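Local coordinates for protein thiosulfate sulfurtransferase YnjE (Escherichia coli, PDB 2WLR) that catalyses the transfer of sulfur from thiosulfate to cyanide, yielding thiocyanate and sulfite, as a periplasmic enzyme of the rhodanese family, at residues I23-S28 / K86-V91; A47-S52 / N65-Q70; V186-L191 / M223-V228; A193-H198 / P260-K265. All coordinates share one frame; numbering follows the deposited sequence.

Contact 1: I23-S28 / K86-V91; sequences IDTRPS and KDVDAV
Thr25 carries nearly the whole meeting between the end of strand 21-24 and helix 85-97, and its two branches go to unlike neighbours. The methyl makes the tight half: CG2 of Thr25 lies 3.7 Å from CG2 of Val91, with the two side chains crossing at a slant, while Leu81 of strand 79-82 touches Val91 as well. On the other branch the hydroxyl sits between backbone N and carbonyl carbon (chi1 70°), which brings Thr25 OG1 within 3.5 Å of Asp87 CB and beside Val88 CG2. This oxygen is hydrogen-bonded to the carbonyl oxygen of Tyr82.

Toward Asp87, which is only partly buried, direct packing gives way to water. One water molecule donates to Thr25 OG1 at 3.0 Å and to Asp87 OD2 at 2.8 Å, so the polar link between the segments is made through solvent. The loop also braces itself: Arg26 meets the carboxylate of Asp24 side-on, NE to OD1 and NH2 to OD2, while Asp24 OD1 takes the backbone N of Arg26 in an Asx turn. A loop leaving a parallel strand and resting on the helix that follows the adjacent strand is the alpha/beta architecture of a rhodanese domain.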
loop_
_atom_site.group_PDB
_atom_site.type_symbol
_atom_site.label_atom_id
_atom_site.label_comp_id
_atom_site.label_asym_id
_atom_site.label_seq_id
_atom_site.Cartn_x
_atom_site.Cartn_y
_atom_site.Cartn_z
ATOM N N ILE A 23 13.075 -14.317 -10.472
ATOM C CA ILE A 23 13.177 -13.434 -9.301
ATOM C C ILE A 23 13.804 -12.100 -9.737
ATOM O O ILE A 23 14.921 -12.045 -10.240
ATOM C CB ILE A 23 14.023 -14.018 -8.167
ATOM C CG1 ILE A 23 13.434 -15.360 -7.725
ATOM C CG2 ILE A 23 14.111 -12.999 -7.046
ATOM C CD1 ILE A 23 14.203 -16.043 -6.583
ATOM N N ASP A 24 13.010 -11.051 -9.576
ATOM C CA ASP A 24 13.354 -9.671 -9.900
ATOM C C ASP A 24 14.039 -9.097 -8.670
ATOM O O ASP A 24 13.434 -9.013 -7.596
ATOM C CB ASP A 24 12.037 -8.953 -10.210
ATOM C CG ASP A 24 12.204 -7.570 -10.769
ATOM O OD1 ASP A 24 13.144 -6.854 -10.437
ATOM O OD2 ASP A 24 11.325 -7.164 -11.587
ATOM N N THR A 25 15.314 -8.769 -8.799
ATOM C CA THR A 25 16.141 -8.289 -7.695
ATOM C C THR A 25 16.175 -6.767 -7.525
ATOM O O THR A 25 16.877 -6.253 -6.668
ATOM C CB THR A 25 17.572 -8.842 -7.813
ATOM O OG1 THR A 25 18.229 -8.224 -8.914
ATOM C CG2 THR A 25 17.565 -10.390 -7.934
ATOM N N ARG A 26 15.346 -6.067 -8.298
ATOM C CA ARG A 26 15.277 -4.623 -8.225
ATOM C C ARG A 26 14.361 -4.172 -7.077
ATOM O O ARG A 26 13.561 -4.937 -6.610
ATOM C CB ARG A 26 14.669 -4.103 -9.528
ATOM C CG ARG A 26 15.500 -4.394 -10.746
ATOM C CD ARG A 26 14.854 -3.906 -12.014
ATOM N NE ARG A 26 13.599 -4.594 -12.218
ATOM C CZ ARG A 26 12.723 -4.280 -13.168
ATOM N NH1 ARG A 26 12.956 -3.270 -14.004
ATOM N NH2 ARG A 26 11.594 -4.927 -13.256
ATOM N N PRO A 27 14.436 -2.906 -6.685
ATOM C CA PRO A 27 13.456 -2.395 -5.726
ATOM C C PRO A 27 12.028 -2.547 -6.257
ATOM O O PRO A 27 11.776 -2.598 -7.467
ATOM C CB PRO A 27 13.829 -0.918 -5.588
ATOM C CG PRO A 27 15.262 -0.876 -5.915
ATOM C CD PRO A 27 15.479 -1.902 -6.976
ATOM N N SER A 28 11.082 -2.582 -5.345
ATOM C CA SER A 28 9.709 -2.874 -5.714
ATOM C C SER A 28 9.069 -1.838 -6.641
ATOM O O SER A 28 8.181 -2.150 -7.383
ATOM C CB SER A 28 8.841 -3.106 -4.479
ATOM O OG SER A 28 8.696 -1.923 -3.716
ATOM N N LYS A 86 25.245 -6.421 -9.637
ATOM C CA LYS A 86 25.575 -6.434 -8.226
ATOM C C LYS A 86 24.429 -6.972 -7.359
ATOM O O LYS A 86 24.644 -7.775 -6.461
ATOM C CB LYS A 86 26.002 -5.022 -7.832
ATOM C CG LYS A 86 26.200 -4.777 -6.374
ATOM C CD LYS A 86 26.453 -3.285 -6.144
ATOM C CE LYS A 86 26.351 -2.925 -4.674
ATOM N NZ LYS A 86 27.581 -3.327 -3.939
ATOM N N ASP A 87 23.208 -6.522 -7.632
ATOM C CA ASP A 87 22.023 -7.010 -6.917
ATOM C C ASP A 87 21.790 -8.497 -7.170
ATOM O O ASP A 87 21.425 -9.248 -6.258
ATOM C CB ASP A 87 20.751 -6.252 -7.386
ATOM C CG ASP A 87 20.675 -4.789 -6.899
ATOM O OD1 ASP A 87 21.572 -4.370 -6.127
ATOM O OD2 ASP A 87 19.688 -4.062 -7.283
ATOM N N VAL A 88 21.980 -8.923 -8.411
ATOM C CA VAL A 88 21.789 -10.330 -8.768
ATOM C C VAL A 88 22.804 -11.190 -7.988
ATOM O O VAL A 88 22.436 -12.234 -7.433
ATOM C CB VAL A 88 21.938 -10.530 -10.307
ATOM C CG1 VAL A 88 22.142 -11.992 -10.666
ATOM C CG2 VAL A 88 20.672 -10.017 -10.993
ATOM N N ASP A 89 24.046 -10.741 -7.914
ATOM C CA ASP A 89 25.070 -11.484 -7.168
ATOM C C ASP A 89 24.726 -11.575 -5.678
ATOM O O ASP A 89 24.894 -12.629 -5.048
ATOM C CB ASP A 89 26.433 -10.799 -7.345
ATOM C CG ASP A 89 27.556 -11.549 -6.656
ATOM O OD1 ASP A 89 27.967 -12.591 -7.192
ATOM O OD2 ASP A 89 27.989 -11.089 -5.586
ATOM N N ALA A 90 24.262 -10.476 -5.103
ATOM C CA ALA A 90 23.917 -10.423 -3.678
ATOM C C ALA A 90 22.795 -11.401 -3.356
ATOM O O ALA A 90 22.831 -12.164 -2.380
ATOM C CB ALA A 90 23.496 -9.018 -3.290
ATOM N N VAL A 91 21.746 -11.367 -4.166
ATOM C CA VAL A 91 20.620 -12.283 -4.001
ATOM C C VAL A 91 21.053 -13.740 -4.230
ATOM O O VAL A 91 20.671 -14.620 -3.469
ATOM C CB VAL A 91 19.430 -11.872 -4.920
ATOM C CG1 VAL A 91 18.351 -12.934 -4.922
ATOM C CG2 VAL A 91 18.903 -10.511 -4.466
HETATM O O HOH W 1 18.492 -5.294 -9.505
#

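Contact 2: A47-S52 / N65-Q70; sequences AALNLS and NAWIKQ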
loop_
_atom_site.group_PDB
_atom_site.type_symbol
_atom_site.label_atom_id
_atom_site.label_comp_id
_atom_site.label_asym_id
_atom_site.label_seq_id
_atom_site.Cartn_x
_atom_site.Cartn_y
_atom_site.Cartn_z
ATOM N N ALA A 47 4.899 -13.888 -13.714
ATOM C CA ALA A 47 4.934 -14.702 -12.513
ATOM C C ALA A 47 6.188 -14.492 -11.661
ATOM O O ALA A 47 6.397 -15.224 -10.695
ATOM C CB ALA A 47 4.719 -16.198 -12.852
ATOM N N ALA A 48 6.985 -13.454 -11.969
ATOM C CA ALA A 48 8.225 -13.232 -11.221
ATOM C C ALA A 48 7.906 -12.873 -9.784
ATOM O O ALA A 48 6.906 -12.235 -9.475
ATOM C CB ALA A 48 9.033 -12.080 -11.786
ATOM N N LEU A 49 8.827 -13.293 -8.935
ATOM C CA LEU A 49 8.869 -12.871 -7.540
ATOM C C LEU A 49 9.740 -11.615 -7.451
ATOM O O LEU A 49 10.599 -11.386 -8.313
ATOM C CB LEU A 49 9.444 -13.995 -6.635
ATOM C CG LEU A 49 8.751 -15.357 -6.784
ATOM C CD1 LEU A 49 9.404 -16.371 -5.855
ATOM C CD2 LEU A 49 7.235 -15.260 -6.547
ATOM N N ASN A 50 9.559 -10.836 -6.393
ATOM C CA ASN A 50 10.404 -9.673 -6.118
ATOM C C ASN A 50 11.184 -9.982 -4.845
ATOM O O ASN A 50 10.601 -10.154 -3.745
ATOM C CB ASN A 50 9.547 -8.440 -5.909
ATOM C CG ASN A 50 10.345 -7.107 -5.898
ATOM O OD1 ASN A 50 11.500 -7.013 -6.434
ATOM N ND2 ASN A 50 9.753 -6.119 -5.325
ATOM N N LEU A 51 12.493 -9.979 -4.984
ATOM C CA LEU A 51 13.381 -10.101 -3.831
ATOM C C LEU A 51 14.457 -9.068 -4.030
ATOM O O LEU A 51 15.486 -9.336 -4.662
ATOM C CB LEU A 51 13.969 -11.508 -3.703
ATOM C CG LEU A 51 14.788 -11.790 -2.439
ATOM C CD1 LEU A 51 14.003 -11.550 -1.150
ATOM C CD2 LEU A 51 15.349 -13.222 -2.445
ATOM N N SER A 52 14.194 -7.867 -3.562
ATOM C CA SER A 52 15.111 -6.756 -3.781
ATOM C C SER A 52 16.403 -6.958 -3.017
ATOM O O SER A 52 16.363 -7.194 -1.797
ATOM C CB SER A 52 14.462 -5.465 -3.388
ATOM O OG SER A 52 15.307 -4.393 -3.692
ATOM N N ASN A 65 13.981 -17.747 4.876
ATOM C CA ASN A 65 13.428 -19.087 4.774
ATOM C C ASN A 65 11.912 -19.009 4.671
ATOM O O ASN A 65 11.312 -19.755 3.890
ATOM C CB ASN A 65 13.831 -19.927 5.995
ATOM C CG ASN A 65 15.271 -20.378 5.953
ATOM O OD1 ASN A 65 15.916 -20.403 4.893
ATOM N ND2 ASN A 65 15.792 -20.772 7.127
ATOM N N ALA A 66 11.305 -18.168 5.490
ATOM C CA ALA A 66 9.865 -17.951 5.442
ATOM C C ALA A 66 9.409 -17.473 4.056
ATOM O O ALA A 66 8.410 -17.933 3.505
ATOM C CB ALA A 66 9.451 -16.995 6.525
ATOM N N TRP A 67 10.167 -16.553 3.481
ATOM C CA TRP A 67 9.822 -16.010 2.177
ATOM C C TRP A 67 9.922 -17.087 1.112
ATOM O O TRP A 67 9.054 -17.236 0.243
ATOM C CB TRP A 67 10.775 -14.843 1.874
ATOM C CG TRP A 67 10.494 -14.114 0.598
ATOM C CD1 TRP A 67 9.752 -12.970 0.470
ATOM C CD2 TRP A 67 10.992 -14.434 -0.685
ATOM N NE1 TRP A 67 9.723 -12.600 -0.850
ATOM C CE2 TRP A 67 10.486 -13.457 -1.580
ATOM C CE3 TRP A 67 11.797 -15.455 -1.199
ATOM C CZ2 TRP A 67 10.732 -13.496 -2.951
ATOM C CZ3 TRP A 67 12.070 -15.483 -2.559
ATOM C CH2 TRP A 67 11.530 -14.488 -3.430
ATOM N N ILE A 68 10.977 -17.878 1.159
ATOM C CA ILE A 68 11.145 -18.981 0.218
ATOM C C ILE A 68 9.953 -19.946 0.318
ATOM O O ILE A 68 9.365 -20.295 -0.709
ATOM C CB ILE A 68 12.494 -19.693 0.452
ATOM C CG1 ILE A 68 13.668 -18.769 0.032
ATOM C CG2 ILE A 68 12.553 -21.032 -0.309
ATOM C CD1 ILE A 68 15.043 -19.260 0.482
ATOM N N LYS A 69 9.566 -20.298 1.547
ATOM C CA LYS A 69 8.424 -21.205 1.779
ATOM C C LYS A 69 7.089 -20.625 1.328
ATOM O O LYS A 69 6.238 -21.343 0.758
ATOM C CB LYS A 69 8.327 -21.500 3.273
ATOM C CG LYS A 69 9.233 -22.584 3.716
ATOM C CD LYS A 69 8.447 -23.825 4.060
ATOM C CE LYS A 69 7.782 -23.663 5.412
ATOM N NZ LYS A 69 6.652 -24.606 5.618
ATOM N N GLN A 70 6.878 -19.363 1.641
ATOM C CA GLN A 70 5.619 -18.662 1.322
ATOM C C GLN A 70 5.407 -18.581 -0.195
ATOM O O GLN A 70 4.265 -18.485 -0.643
ATOM C CB GLN A 70 5.600 -17.260 1.925
ATOM C CG GLN A 70 5.291 -17.201 3.411
ATOM C CD GLN A 70 5.819 -15.971 4.097
ATOM O OE1 GLN A 70 6.149 -14.961 3.451
ATOM N NE2 GLN A 70 5.895 -16.035 5.435
HETATM O O HOH W 2 8.302 -10.586 -2.394
#
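Leu51 and Trp67 bring the two backbones nearest, yet their CA atoms remain 9.1 Å apart, so the contact is made by the long side chain of Trp67 reaching the strand's side chains and one of its carbonyls. Residues 49-50 form the short outermost strand of a parallel sheet, and 65-70 are the last turns of helix 61-70. The indole of Trp67 spans the distance, its CG directed opposite the backbone N (chi1 -176°), which sends the ring out from the helix toward the strand.

Leu51 covers one face of that ring. Its CD1 stands 4.1 Å from the centroid of the six-membered ring and only 13° off the normal, a CH-pi contact, and CD2 lies over the same face near CZ3. Leu49 comes to the far end of the indole at a slant, with CD1 3.7 Å from Trp67 CH2. Between the two leucines the carbonyl oxygen of Asn50 approaches Trp67 CZ2 to 3.4 Å. It does not bond NE1 directly; instead a water in the plane of the indole accepts from Trp67 NE1 at 2.9 Å and donates to Asn50 O at 2.7 Å. Behind Leu51 lie Val91 and Leu95 of helix 85-97.

With an alanine in place of Trp67, Leu51 and Leu49 would probably lose their shared aromatic partner and the bridging water its N-H donor. The chemistry is thus mostly apolar, with one water reconciling the indole N-H and a strand carbonyl whose positions do not let them pair directly.

Contact 3: V186-L191 / M223-V228; sequences VSDEQL and MLYAGV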
loop_
_atom_site.group_PDB
_atom_site.type_symbol
_atom_site.label_atom_id
_atom_site.label_comp_id
_atom_site.label_asym_id
_atom_site.label_seq_id
_atom_site.Cartn_x
_atom_site.Cartn_y
_atom_site.Cartn_z
ATOM N N VAL A 186 -14.987 13.970 8.823
ATOM C CA VAL A 186 -15.815 15.189 8.957
ATOM C C VAL A 186 -16.819 15.351 7.800
ATOM O O VAL A 186 -16.756 14.676 6.773
ATOM C CB VAL A 186 -14.906 16.451 9.108
ATOM C CG1 VAL A 186 -14.007 16.318 10.395
ATOM C CG2 VAL A 186 -14.061 16.697 7.837
ATOM N N SER A 187 -17.750 16.281 7.984
ATOM C CA SER A 187 -18.786 16.530 7.002
ATOM C C SER A 187 -18.224 16.992 5.663
ATOM O O SER A 187 -17.111 17.529 5.589
ATOM C CB SER A 187 -19.772 17.572 7.513
ATOM O OG SER A 187 -19.139 18.842 7.587
ATOM N N ASP A 188 -19.033 16.849 4.620
ATOM C CA ASP A 188 -18.646 17.316 3.280
ATOM C C ASP A 188 -18.264 18.796 3.323
ATOM O O ASP A 188 -17.279 19.196 2.728
ATOM C CB ASP A 188 -19.752 17.066 2.256
ATOM C CG ASP A 188 -20.072 15.589 2.085
ATOM O OD1 ASP A 188 -19.182 14.733 2.385
ATOM O OD2 ASP A 188 -21.186 15.302 1.640
ATOM N N GLU A 189 -19.022 19.607 4.059
ATOM C CA GLU A 189 -18.718 21.039 4.147
ATOM C C GLU A 189 -17.368 21.317 4.801
ATOM O O GLU A 189 -16.638 22.257 4.436
ATOM C CB GLU A 189 -19.765 21.834 4.980
ATOM C CG GLU A 189 -21.231 21.534 5.017
ATOM C CD GLU A 189 -21.661 20.240 5.729
ATOM O OE1 GLU A 189 -22.117 20.214 6.921
ATOM O OE2 GLU A 189 -21.653 19.256 5.007
ATOM N N GLN A 190 -17.060 20.584 5.869
ATOM C CA GLN A 190 -15.753 20.699 6.499
ATOM C C GLN A 190 -14.643 20.176 5.584
ATOM O O GLN A 190 -13.570 20.769 5.539
ATOM C CB GLN A 190 -15.697 20.012 7.874
ATOM C CG GLN A 190 -16.503 20.726 8.939
ATOM C CD GLN A 190 -15.943 22.078 9.375
ATOM O OE1 GLN A 190 -16.577 22.794 10.171
ATOM N NE2 GLN A 190 -14.773 22.428 8.888
ATOM N N LEU A 191 -14.884 19.108 4.833
ATOM C CA LEU A 191 -13.895 18.675 3.839
ATOM C C LEU A 191 -13.631 19.749 2.792
ATOM O O LEU A 191 -12.498 19.997 2.409
ATOM C CB LEU A 191 -14.312 17.369 3.144
ATOM C CG LEU A 191 -14.345 16.126 4.047
ATOM C CD1 LEU A 191 -14.823 14.936 3.205
ATOM C CD2 LEU A 191 -13.020 15.826 4.686
HETATM N N MSE A 223 -9.929 12.134 0.582
HETATM C CA MSE A 223 -9.845 13.035 -0.581
HETATM C C MSE A 223 -10.430 12.435 -1.834
HETATM O O MSE A 223 -11.085 13.140 -2.628
HETATM C CB MSE A 223 -8.411 13.456 -0.843
HETATM C CG MSE A 223 -7.890 14.398 0.207
HETATM SE SE MSE A 223 -6.146 15.083 -0.295
HETATM C CE MSE A 223 -5.955 16.307 1.267
ATOM N N LEU A 224 -10.228 11.128 -2.049
ATOM C CA LEU A 224 -10.787 10.454 -3.232
ATOM C C LEU A 224 -12.323 10.463 -3.141
ATOM O O LEU A 224 -13.010 10.738 -4.113
ATOM C CB LEU A 224 -10.265 9.028 -3.370
ATOM C CG LEU A 224 -8.834 8.944 -3.873
ATOM C CD1 LEU A 224 -8.313 7.526 -3.608
ATOM C CD2 LEU A 224 -8.691 9.272 -5.352
ATOM N N TYR A 225 -12.854 10.164 -1.962
ATOM C CA TYR A 225 -14.273 10.282 -1.710
ATOM C C TYR A 225 -14.783 11.679 -2.079
ATOM O O TYR A 225 -15.817 11.818 -2.760
ATOM C CB TYR A 225 -14.554 9.978 -0.225
ATOM C CG TYR A 225 -15.834 10.526 0.308
ATOM C CD1 TYR A 225 -17.011 9.825 0.176
ATOM C CD2 TYR A 225 -15.855 11.748 0.958
ATOM C CE1 TYR A 225 -18.221 10.344 0.670
ATOM C CE2 TYR A 225 -17.043 12.283 1.430
ATOM C CZ TYR A 225 -18.219 11.567 1.296
ATOM O OH TYR A 225 -19.403 12.128 1.786
ATOM N N ALA A 226 -14.088 12.713 -1.615
ATOM C CA ALA A 226 -14.512 14.089 -1.828
ATOM C C ALA A 226 -14.576 14.442 -3.307
ATOM O O ALA A 226 -15.456 15.162 -3.740
ATOM C CB ALA A 226 -13.607 15.023 -1.107
ATOM N N GLY A 227 -13.601 13.953 -4.049
ATOM C CA GLY A 227 -13.527 14.165 -5.486
ATOM C C GLY A 227 -12.202 14.628 -6.024
ATOM O O GLY A 227 -12.155 15.045 -7.174
ATOM N N VAL A 228 -11.116 14.562 -5.260
ATOM C CA VAL A 228 -9.771 14.789 -5.822
ATOM C C VAL A 228 -9.477 13.609 -6.765
ATOM O O VAL A 228 -9.508 12.467 -6.349
ATOM C CB VAL A 228 -8.668 14.939 -4.747
ATOM C CG1 VAL A 228 -7.314 15.280 -5.403
ATOM C CG2 VAL A 228 -9.022 16.005 -3.714
#
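The hydroxyl of Tyr225 donates to Asp188 OD1 over 2.7 Å, the sole hydrogen bond between the start of helix 188-197 and the end of helix 213-226. The latter is the helix of a beta-alpha-beta crossover joining the parallel strands 205-209 and 231-234 of the second rhodanese domain, and helix 188-197 packs beside it. Asp188 OD1 uses its syn lone pair and lies in the plane of the phenol ring at its edge, whereas the carboxylate as a whole is turned 39° from that plane. Tyr225, with chi1 158°, swings its phenol off the helix and across to Asp188. Pro267 touches both side chains.

Farther along the ring edge, Leu191 CD1 packs 3.9 Å from Tyr225 CE2, with the two side chains nearly perpendicular. The same methyl makes a looser approach to CB of Ala226. A phenylalanine at Tyr225 would probably leave Asp188 OD1 without the hydroxyl that joins the two helices.

Asp188 opens its helix immediately after the N-cap Ser187, whose OG accepts from Gln190 N at 3.2 Å. The helix dipole there, together with the phenol, is likely to favour a charged carboxylate. At the other helix the chain turns off at Gly227, whose backbone angles call for glycine, and the carbonyl oxygen of selenomethionine Met223 receives Gly227 N and Val228 N, both at 3.0 Å, from opposite faces of its plane.

Contact 4: A193-H198 / P260-K265; sequences AMLAKH and PDFGVK
Leu195 places one methyl over the face of the Phe262 ring, and this oblique crossing of the two side chains is the heart of the contact. The CD1 atom of Leu195 is 4.1 Å from the ring centroid and 27° off its normal, a CH-pi contact displaced toward one side of the ring: CE1 of Phe262 is nearest at 3.7 Å, followed by CZ at 3.9 Å. The extended first torsion of Phe262 (chi1 -169°) carries the ring to the helix; the CB bond itself does not aim at the helix, and the length of the aromatic group makes up the difference. The carbonyl oxygen of Val264, in the same loop, lies in the ring plane at an edge, so the leucine and this oxygen approach the ring in quite different ways.

A second, smaller point of touch lies one residue on. Here the backbones come close, with the CA atoms of Ala196 and Pro260 separated by 4.9 Å, a close passage consistent with the small side chain of Ala196. The CB bond of Pro260 points away from the helix, and it is its CA that meets the methyl of Ala196, at 4.1 Å from CB. The backbone of Ala196 is also hydrogen-bonded to that of Glu259.

The loop belongs to the long connection from helix 238-243 to strand 273-274. It passes along the last turns of helix 188-197; Val228 touches both Leu195 and Phe262, and Leu195 reaches Ala226 of helix 213-226, while ND1 of His202 is hydrogen-bonded to the carbonyl oxygen of Phe262.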
loop_
_atom_site.group_PDB
_atom_site.type_symbol
_atom_site.label_atom_id
_atom_site.label_comp_id
_atom_site.label_asym_id
_atom_site.label_seq_id
_atom_site.Cartn_x
_atom_site.Cartn_y
_atom_site.Cartn_z
ATOM N N ALA A 193 -13.842 22.900 3.223
ATOM C CA ALA A 193 -13.011 23.937 3.812
ATOM C C ALA A 193 -11.554 23.494 3.879
ATOM O O ALA A 193 -10.636 24.268 3.629
ATOM C CB ALA A 193 -13.542 24.311 5.216
HETATM N N MSE A 194 -11.344 22.245 4.259
HETATM C CA MSE A 194 -9.994 21.715 4.396
HETATM C C MSE A 194 -9.258 21.736 3.054
HETATM O O MSE A 194 -8.103 22.138 2.959
HETATM C CB MSE A 194 -10.097 20.284 4.973
HETATM C CG MSE A 194 -8.749 19.522 5.145
HETATM SE SE MSE A 194 -8.140 18.649 3.509
HETATM C CE MSE A 194 -9.506 17.269 3.269
ATOM N N LEU A 195 -9.970 21.324 2.009
ATOM C CA LEU A 195 -9.402 21.241 0.664
ATOM C C LEU A 195 -9.002 22.651 0.204
ATOM O O LEU A 195 -7.880 22.865 -0.303
ATOM C CB LEU A 195 -10.343 20.549 -0.318
ATOM C CG LEU A 195 -10.571 19.048 -0.074
ATOM C CD1 LEU A 195 -11.845 18.567 -0.699
ATOM C CD2 LEU A 195 -9.366 18.242 -0.632
ATOM N N ALA A 196 -9.908 23.606 0.402
ATOM C CA ALA A 196 -9.618 24.999 0.035
ATOM C C ALA A 196 -8.388 25.528 0.737
ATOM O O ALA A 196 -7.483 26.102 0.104
ATOM C CB ALA A 196 -10.816 25.897 0.343
ATOM N N LYS A 197 -8.308 25.306 2.038
ATOM C CA LYS A 197 -7.220 25.808 2.884
ATOM C C LYS A 197 -5.857 25.264 2.464
ATOM O O LYS A 197 -4.863 25.963 2.493
ATOM C CB LYS A 197 -7.526 25.418 4.334
ATOM C CG LYS A 197 -6.650 25.890 5.470
ATOM C CD LYS A 197 -6.783 24.912 6.720
ATOM C CE LYS A 197 -8.229 24.408 7.049
ATOM N NZ LYS A 197 -8.369 22.949 7.571
ATOM N N HIS A 198 -5.818 24.005 2.047
ATOM C CA HIS A 198 -4.585 23.396 1.558
ATOM C C HIS A 198 -4.379 23.530 0.039
ATOM O O HIS A 198 -3.459 22.925 -0.520
ATOM C CB HIS A 198 -4.517 21.933 2.005
ATOM C CG HIS A 198 -4.421 21.790 3.482
ATOM N ND1 HIS A 198 -3.228 21.891 4.165
ATOM C CD2 HIS A 198 -5.384 21.645 4.418
ATOM C CE1 HIS A 198 -3.456 21.763 5.460
ATOM N NE2 HIS A 198 -4.763 21.623 5.643
ATOM N N PRO A 260 -10.484 28.478 -3.152
ATOM C CA PRO A 260 -11.862 28.492 -2.649
ATOM C C PRO A 260 -12.909 27.730 -3.473
ATOM O O PRO A 260 -14.009 27.466 -2.965
ATOM C CB PRO A 260 -12.206 29.995 -2.589
ATOM C CG PRO A 260 -11.265 30.625 -3.525
ATOM C CD PRO A 260 -9.989 29.832 -3.461
ATOM N N ASP A 261 -12.600 27.408 -4.728
ATOM C CA ASP A 261 -13.532 26.723 -5.619
ATOM C C ASP A 261 -12.964 25.352 -6.017
ATOM O O ASP A 261 -12.014 25.251 -6.781
ATOM C CB ASP A 261 -13.800 27.561 -6.887
ATOM C CG ASP A 261 -14.349 28.939 -6.567
ATOM O OD1 ASP A 261 -15.464 29.013 -6.005
ATOM O OD2 ASP A 261 -13.648 29.938 -6.856
ATOM N N PHE A 262 -13.573 24.304 -5.470
ATOM C CA PHE A 262 -13.083 22.922 -5.700
ATOM C C PHE A 262 -13.254 22.469 -7.138
ATOM O O PHE A 262 -12.394 21.750 -7.672
ATOM C CB PHE A 262 -13.801 21.970 -4.734
ATOM C CG PHE A 262 -13.203 20.563 -4.684
ATOM C CD1 PHE A 262 -11.900 20.361 -4.348
ATOM C CD2 PHE A 262 -13.994 19.458 -4.967
ATOM C CE1 PHE A 262 -11.367 19.053 -4.292
ATOM C CE2 PHE A 262 -13.487 18.173 -4.910
ATOM C CZ PHE A 262 -12.172 17.979 -4.584
ATOM N N GLY A 263 -14.365 22.879 -7.747
ATOM C CA GLY A 263 -14.591 22.676 -9.181
ATOM C C GLY A 263 -15.532 21.567 -9.560
ATOM O O GLY A 263 -15.908 21.432 -10.743
ATOM N N VAL A 264 -15.905 20.763 -8.572
ATOM C CA VAL A 264 -16.991 19.790 -8.678
ATOM C C VAL A 264 -17.727 19.755 -7.338
ATOM O O VAL A 264 -17.191 20.207 -6.313
ATOM C CB VAL A 264 -16.496 18.344 -8.985
ATOM C CG1 VAL A 264 -15.760 18.286 -10.306
ATOM C CG2 VAL A 264 -15.620 17.794 -7.835
ATOM N N LYS A 265 -18.941 19.206 -7.338
ATOM C CA LYS A 265 -19.698 19.048 -6.101
ATOM C C LYS A 265 -19.096 17.924 -5.263
ATOM O O LYS A 265 -18.805 16.844 -5.777
ATOM C CB LYS A 265 -21.180 18.749 -6.363
ATOM C CG LYS A 265 -21.968 19.926 -6.880
ATOM C CD LYS A 265 -23.441 19.694 -6.659
ATOM C CE LYS A 265 -24.284 20.712 -7.394
ATOM N NZ LYS A 265 -25.655 20.159 -7.544
#

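The four contacts form two distant pairs. Contacts 1 and 2 have centres 12 Å apart in the first rhodanese unit, contact 2 nested within the loop that contact 1 closes; strands 21-24 and 49-50 join them, with probable backbone bonds from Asp24 N to Leu49 O (2.7 Å) and from Leu51 N to Asp24 O (2.9 Å). Contacts 3 and 4, centres 9 Å apart, share helix 188-197 and interlock in sequence, Phe262 CZ reaching Val228 N at 3.6 Å. About 41 Å separates the centres of contacts 1 and 3. All four lie away from the persulfide-forming Cys365; a bound HEPES molecule is about 14 Å from the Leu191 side chain.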